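Local coordinates for protein afamin (Homo sapiens, PDB 6FAK) that carries hydrophobic molecules in body fluids, binds vitamin E and keeps lipidated Wnt proteins soluble and active, at residues A[450-462]-A[478-490]. Numbering follows the deposited sequence.
Sequences VDNLADLVFGELC and CKTNFAFRRPCFE
The rings of Phe458 and Phe489 form an offset stack, with centroids 4.4 Å apart and planes 13° from parallel. CD1 of Phe458 lies over the centre of the Phe489 face. CB of Phe489 adds a CH-pi contact over the Phe458 face. At the edge of the Phe489 ring stand Cys478 SG and Cys462 SG, the latter 4.1 Å from Phe489 CE2 in a sulfur-aromatic contact. Leu461 CD2 lies at the edge of the Phe458 ring and is 3.7 Å from Phe489 CE1. The Arg485 guanidinium has Phe458 O and Gly459 N over one face. The contact belongs to the third albumin domain, an all-helical, disulfide-linked fold. Here the Cys462-Cys478 disulfide ties helix 446-462 to helix 472-479. Cys477, adjacent to Cys478, is bonded to Cys488, giving the adjacent-cysteine double disulfide characteristic of the albumin family. The axes of the short segments 450-462 and 485-490 make an angle of 74° and pass 9.9 Å apart. The guanidinium of Arg486 has Ala454 CB over one face and Asp451 OD1 at its edge. NH1 of Arg486 bonds Asp451 OD1 at 2.7 Å, a salt bridge that uses the anti side of the carboxylate. With CG anti to the backbone N (chi1 -163°) and the chain extended from CG to NE, Arg486 runs alongside helix 450-462 past Ala454 to Asp451. It is a knob in the hole formed by Asp451, Ala454, Asp455 and Phe458. Its NE is buried without a polar partner, but NH2 pairs with Glu394. Asp451 OD2 turns to Ser345 and Arg351. Replacing Arg486 with an alanine would probably leave the Asp451 and Glu394 carboxylates without this cationic mate and open a gap beside Ala454. Two waters link the Asp455 carboxylate to segment 478-490: one joins OD2 to Phe482 O and accepts from Arg485 NE, the other accepts from Arg486 N and lies by OD1. Asp455 and Phe482 also line a pocket holding a polyether molecule, probably from the crystallisation liquor.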
loop_
_atom_site.group_PDB
_atom_site.type_symbol
_atom_site.label_atom_id
_atom_site.label_comp_id
_atom_site.label_asym_id
_atom_site.label_seq_id
_atom_site.Cartn_x
_atom_site.Cartn_y
_atom_site.Cartn_z
ATOM N N VAL A 450 -5.159 13.822 2.428
ATOM C CA VAL A 450 -4.843 13.799 1.021
ATOM C C VAL A 450 -3.344 13.488 0.787
ATOM O O VAL A 450 -2.997 12.651 -0.061
ATOM C CB VAL A 450 -5.179 15.148 0.352
ATOM C CG1 VAL A 450 -4.639 15.223 -1.074
ATOM C CG2 VAL A 450 -6.687 15.379 0.341
ATOM N N ASP A 451 -2.461 14.161 1.507
ATOM C CA ASP A 451 -1.037 14.000 1.215
ATOM C C ASP A 451 -0.586 12.595 1.645
ATOM O O ASP A 451 0.209 11.985 0.950
ATOM C CB ASP A 451 -0.231 15.134 1.841
ATOM C CG ASP A 451 1.208 15.233 1.311
ATOM O OD1 ASP A 451 1.465 15.164 0.092
ATOM O OD2 ASP A 451 2.139 15.367 2.117
ATOM N N ASN A 452 -1.137 12.075 2.744
ATOM C CA ASN A 452 -0.850 10.719 3.209
ATOM C C ASN A 452 -1.283 9.670 2.161
ATOM O O ASN A 452 -0.519 8.750 1.826
ATOM C CB ASN A 452 -1.556 10.426 4.538
ATOM C CG ASN A 452 -0.792 10.956 5.778
ATOM O OD1 ASN A 452 0.410 11.209 5.751
ATOM N ND2 ASN A 452 -1.522 11.100 6.886
ATOM N N LEU A 453 -2.516 9.782 1.688
ATOM C CA LEU A 453 -3.036 8.814 0.730
ATOM C C LEU A 453 -2.447 8.959 -0.652
ATOM O O LEU A 453 -2.190 7.954 -1.293
ATOM C CB LEU A 453 -4.550 8.851 0.651
ATOM C CG LEU A 453 -5.316 8.324 1.862
ATOM C CD1 LEU A 453 -6.802 8.406 1.558
ATOM C CD2 LEU A 453 -4.961 6.897 2.196
ATOM N N ALA A 454 -2.229 10.187 -1.114
ATOM C CA ALA A 454 -1.542 10.408 -2.394
ATOM C C ALA A 454 -0.132 9.849 -2.457
ATOM O O ALA A 454 0.286 9.301 -3.497
ATOM C CB ALA A 454 -1.493 11.899 -2.741
ATOM N N ASP A 455 0.594 9.942 -1.345
ATOM C CA ASP A 455 1.952 9.444 -1.293
ATOM C C ASP A 455 2.061 7.923 -1.496
ATOM O O ASP A 455 3.022 7.410 -2.102
ATOM C CB ASP A 455 2.599 9.823 0.042
ATOM C CG ASP A 455 4.108 9.997 -0.078
ATOM O OD1 ASP A 455 4.552 11.003 -0.722
ATOM O OD2 ASP A 455 4.840 9.132 0.472
ATOM N N LEU A 456 1.037 7.215 -1.059
ATOM C CA LEU A 456 0.991 5.788 -1.269
ATOM C C LEU A 456 0.959 5.353 -2.720
ATOM O O LEU A 456 1.333 4.242 -3.026
ATOM C CB LEU A 456 -0.215 5.165 -0.579
ATOM C CG LEU A 456 -0.387 5.429 0.924
ATOM C CD1 LEU A 456 -1.673 4.747 1.413
ATOM C CD2 LEU A 456 0.853 5.067 1.702
ATOM N N VAL A 457 0.443 6.166 -3.589
ATOM C CA VAL A 457 0.429 5.821 -5.015
ATOM C C VAL A 457 1.868 5.595 -5.513
ATOM O O VAL A 457 2.164 4.565 -6.123
ATOM C CB VAL A 457 -0.240 6.942 -5.840
ATOM C CG1 VAL A 457 -0.196 6.636 -7.332
ATOM C CG2 VAL A 457 -1.694 7.080 -5.395
ATOM N N PHE A 458 2.765 6.542 -5.222
ATOM C CA PHE A 458 4.139 6.467 -5.774
ATOM C C PHE A 458 4.923 5.363 -5.088
ATOM O O PHE A 458 5.850 4.778 -5.686
ATOM C CB PHE A 458 4.801 7.870 -5.859
ATOM C CG PHE A 458 3.956 8.829 -6.681
ATOM C CD1 PHE A 458 3.806 8.634 -8.074
ATOM C CD2 PHE A 458 3.202 9.826 -6.077
ATOM C CE1 PHE A 458 2.977 9.464 -8.856
ATOM C CE2 PHE A 458 2.371 10.661 -6.837
ATOM C CZ PHE A 458 2.255 10.483 -8.223
ATOM N N GLY A 459 4.475 4.972 -3.904
ATOM C CA GLY A 459 4.973 3.737 -3.282
ATOM C C GLY A 459 4.643 2.462 -4.020
ATOM O O GLY A 459 5.470 1.564 -4.115
ATOM N N GLU A 460 3.424 2.386 -4.546
ATOM C CA GLU A 460 2.993 1.279 -5.424
ATOM C C GLU A 460 3.813 1.257 -6.734
ATOM O O GLU A 460 4.259 0.207 -7.198
ATOM C CB GLU A 460 1.527 1.468 -5.789
ATOM C CG GLU A 460 0.788 0.186 -6.079
ATOM C CD GLU A 460 0.030 -0.366 -4.882
ATOM O OE1 GLU A 460 -0.288 0.381 -3.923
ATOM O OE2 GLU A 460 -0.258 -1.568 -4.935
ATOM N N LEU A 461 3.957 2.435 -7.332
ATOM C CA LEU A 461 4.678 2.626 -8.570
ATOM C C LEU A 461 6.159 2.234 -8.518
ATOM O O LEU A 461 6.695 1.668 -9.439
ATOM C CB LEU A 461 4.617 4.124 -8.948
ATOM C CG LEU A 461 5.229 4.647 -10.251
ATOM C CD1 LEU A 461 4.750 3.841 -11.409
ATOM C CD2 LEU A 461 4.786 6.087 -10.472
ATOM N N CYS A 462 6.818 2.599 -7.430
ATOM C CA CYS A 462 8.248 2.471 -7.340
ATOM C C CYS A 462 8.743 1.071 -7.004
ATOM O O CYS A 462 9.928 0.797 -7.171
ATOM C CB CYS A 462 8.809 3.467 -6.338
ATOM S SG CYS A 462 8.564 5.132 -6.994
ATOM N N CYS A 478 11.825 7.820 -8.135
ATOM C CA CYS A 478 11.667 6.694 -7.244
ATOM C C CYS A 478 12.825 6.498 -6.288
ATOM O O CYS A 478 12.616 6.028 -5.210
ATOM C CB CYS A 478 11.459 5.389 -7.998
ATOM S SG CYS A 478 9.796 5.282 -8.657
ATOM N N LYS A 479 14.043 6.813 -6.701
ATOM C CA LYS A 479 15.192 6.374 -5.930
ATOM C C LYS A 479 15.870 7.489 -5.117
ATOM O O LYS A 479 16.667 7.189 -4.268
ATOM C CB LYS A 479 16.187 5.606 -6.842
ATOM C CG LYS A 479 17.182 6.453 -7.608
ATOM C CD LYS A 479 18.360 5.626 -8.150
ATOM C CE LYS A 479 18.011 4.790 -9.372
ATOM N NZ LYS A 479 17.968 5.602 -10.625
ATOM N N THR A 480 15.510 8.743 -5.376
ATOM C CA THR A 480 16.145 9.885 -4.749
ATOM C C THR A 480 15.061 10.664 -4.011
ATOM O O THR A 480 14.265 11.424 -4.613
ATOM C CB THR A 480 16.878 10.792 -5.777
ATOM O OG1 THR A 480 17.317 10.016 -6.904
ATOM C CG2 THR A 480 18.076 11.514 -5.125
ATOM N N ASN A 481 15.006 10.361 -2.716
ATOM C CA ASN A 481 14.469 11.200 -1.643
ATOM C C ASN A 481 13.027 10.783 -1.374
ATOM O O ASN A 481 12.123 11.087 -2.144
ATOM C CB ASN A 481 14.604 12.715 -1.919
ATOM C CG ASN A 481 14.737 13.542 -0.636
ATOM O OD1 ASN A 481 14.216 13.175 0.440
ATOM N ND2 ASN A 481 15.447 14.669 -0.742
ATOM N N PHE A 482 12.856 10.015 -0.310
ATOM C CA PHE A 482 11.566 9.534 0.059
ATOM C C PHE A 482 10.544 10.630 0.323
ATOM O O PHE A 482 9.455 10.630 -0.229
ATOM C CB PHE A 482 11.783 8.624 1.279
ATOM C CG PHE A 482 10.556 8.008 1.771
ATOM C CD1 PHE A 482 9.942 6.992 1.054
ATOM C CD2 PHE A 482 9.962 8.483 2.920
ATOM C CE1 PHE A 482 8.763 6.422 1.499
ATOM C CE2 PHE A 482 8.784 7.927 3.369
ATOM C CZ PHE A 482 8.175 6.888 2.658
ATOM N N ALA A 483 10.908 11.577 1.180
ATOM C CA ALA A 483 9.996 12.639 1.565
ATOM C C ALA A 483 9.582 13.571 0.413
ATOM O O ALA A 483 8.494 14.062 0.392
ATOM C CB ALA A 483 10.603 13.454 2.707
ATOM N N PHE A 484 10.474 13.790 -0.536
ATOM C CA PHE A 484 10.259 14.675 -1.691
ATOM C C PHE A 484 9.876 13.917 -2.980
ATOM O O PHE A 484 9.842 14.510 -4.058
ATOM C CB PHE A 484 11.512 15.521 -1.941
ATOM C CG PHE A 484 11.710 16.582 -0.884
ATOM C CD1 PHE A 484 12.442 16.308 0.245
ATOM C CD2 PHE A 484 11.066 17.808 -0.988
ATOM C CE1 PHE A 484 12.593 17.267 1.253
ATOM C CE2 PHE A 484 11.207 18.759 0.025
ATOM C CZ PHE A 484 11.986 18.482 1.143
ATOM N N ARG A 485 9.530 12.652 -2.842
ATOM C CA ARG A 485 9.100 11.856 -3.996
ATOM C C ARG A 485 7.832 12.401 -4.725
ATOM O O ARG A 485 7.807 12.475 -5.943
ATOM C CB ARG A 485 8.914 10.396 -3.538
ATOM C CG ARG A 485 8.492 9.468 -4.649
ATOM C CD ARG A 485 9.039 8.074 -4.375
ATOM N NE ARG A 485 8.422 7.491 -3.207
ATOM C CZ ARG A 485 8.715 6.296 -2.678
ATOM N NH1 ARG A 485 9.701 5.539 -3.193
ATOM N NH2 ARG A 485 8.028 5.880 -1.648
ATOM N N ARG A 486 6.785 12.763 -3.982
ATOM C CA ARG A 486 5.574 13.302 -4.601
ATOM C C ARG A 486 5.864 14.647 -5.331
ATOM O O ARG A 486 5.566 14.770 -6.513
ATOM C CB ARG A 486 4.394 13.367 -3.621
ATOM C CG ARG A 486 3.011 13.534 -4.282
ATOM C CD ARG A 486 1.911 13.789 -3.241
ATOM N NE ARG A 486 0.719 14.352 -3.870
ATOM C CZ ARG A 486 -0.140 15.232 -3.357
ATOM N NH1 ARG A 486 -0.014 15.668 -2.113
ATOM N NH2 ARG A 486 -1.171 15.627 -4.074
ATOM N N PRO A 487 6.472 15.629 -4.656
ATOM C CA PRO A 487 6.937 16.829 -5.405
ATOM C C PRO A 487 7.805 16.561 -6.660
ATOM O O PRO A 487 7.643 17.255 -7.654
ATOM C CB PRO A 487 7.722 17.623 -4.367
ATOM C CG PRO A 487 7.180 17.174 -3.042
ATOM C CD PRO A 487 6.675 15.770 -3.190
ATOM N N CYS A 488 8.683 15.570 -6.601
ATOM C CA CYS A 488 9.504 15.160 -7.735
ATOM C C CYS A 488 8.639 14.678 -8.937
ATOM O O CYS A 488 8.817 15.165 -10.071
ATOM C CB CYS A 488 10.462 14.047 -7.333
ATOM S SG CYS A 488 11.660 13.657 -8.603
ATOM N N PHE A 489 7.738 13.741 -8.664
ATOM C CA PHE A 489 6.772 13.251 -9.645
ATOM C C PHE A 489 5.935 14.365 -10.296
ATOM O O PHE A 489 5.746 14.352 -11.519
ATOM C CB PHE A 489 5.871 12.177 -9.048
ATOM C CG PHE A 489 6.453 10.822 -9.183
ATOM C CD1 PHE A 489 6.453 10.188 -10.426
ATOM C CD2 PHE A 489 7.083 10.201 -8.126
ATOM C CE1 PHE A 489 7.053 8.947 -10.594
ATOM C CE2 PHE A 489 7.681 8.924 -8.283
ATOM C CZ PHE A 489 7.659 8.296 -9.518
ATOM N N GLU A 490 5.502 15.340 -9.477
ATOM C CA GLU A 490 4.756 16.525 -9.950
ATOM C C GLU A 490 5.552 17.411 -10.892
ATOM O O GLU A 490 4.956 18.138 -11.647
ATOM C CB GLU A 490 4.258 17.415 -8.777
ATOM C CG GLU A 490 3.350 16.772 -7.715
ATOM C CD GLU A 490 2.151 16.043 -8.254
ATOM O OE1 GLU A 490 1.511 16.556 -9.194
ATOM O OE2 GLU A 490 1.825 14.963 -7.715
HETATM O O HOH W 1 6.550 12.374 -1.215
HETATM O O HOH W 2 7.341 8.879 -0.578
#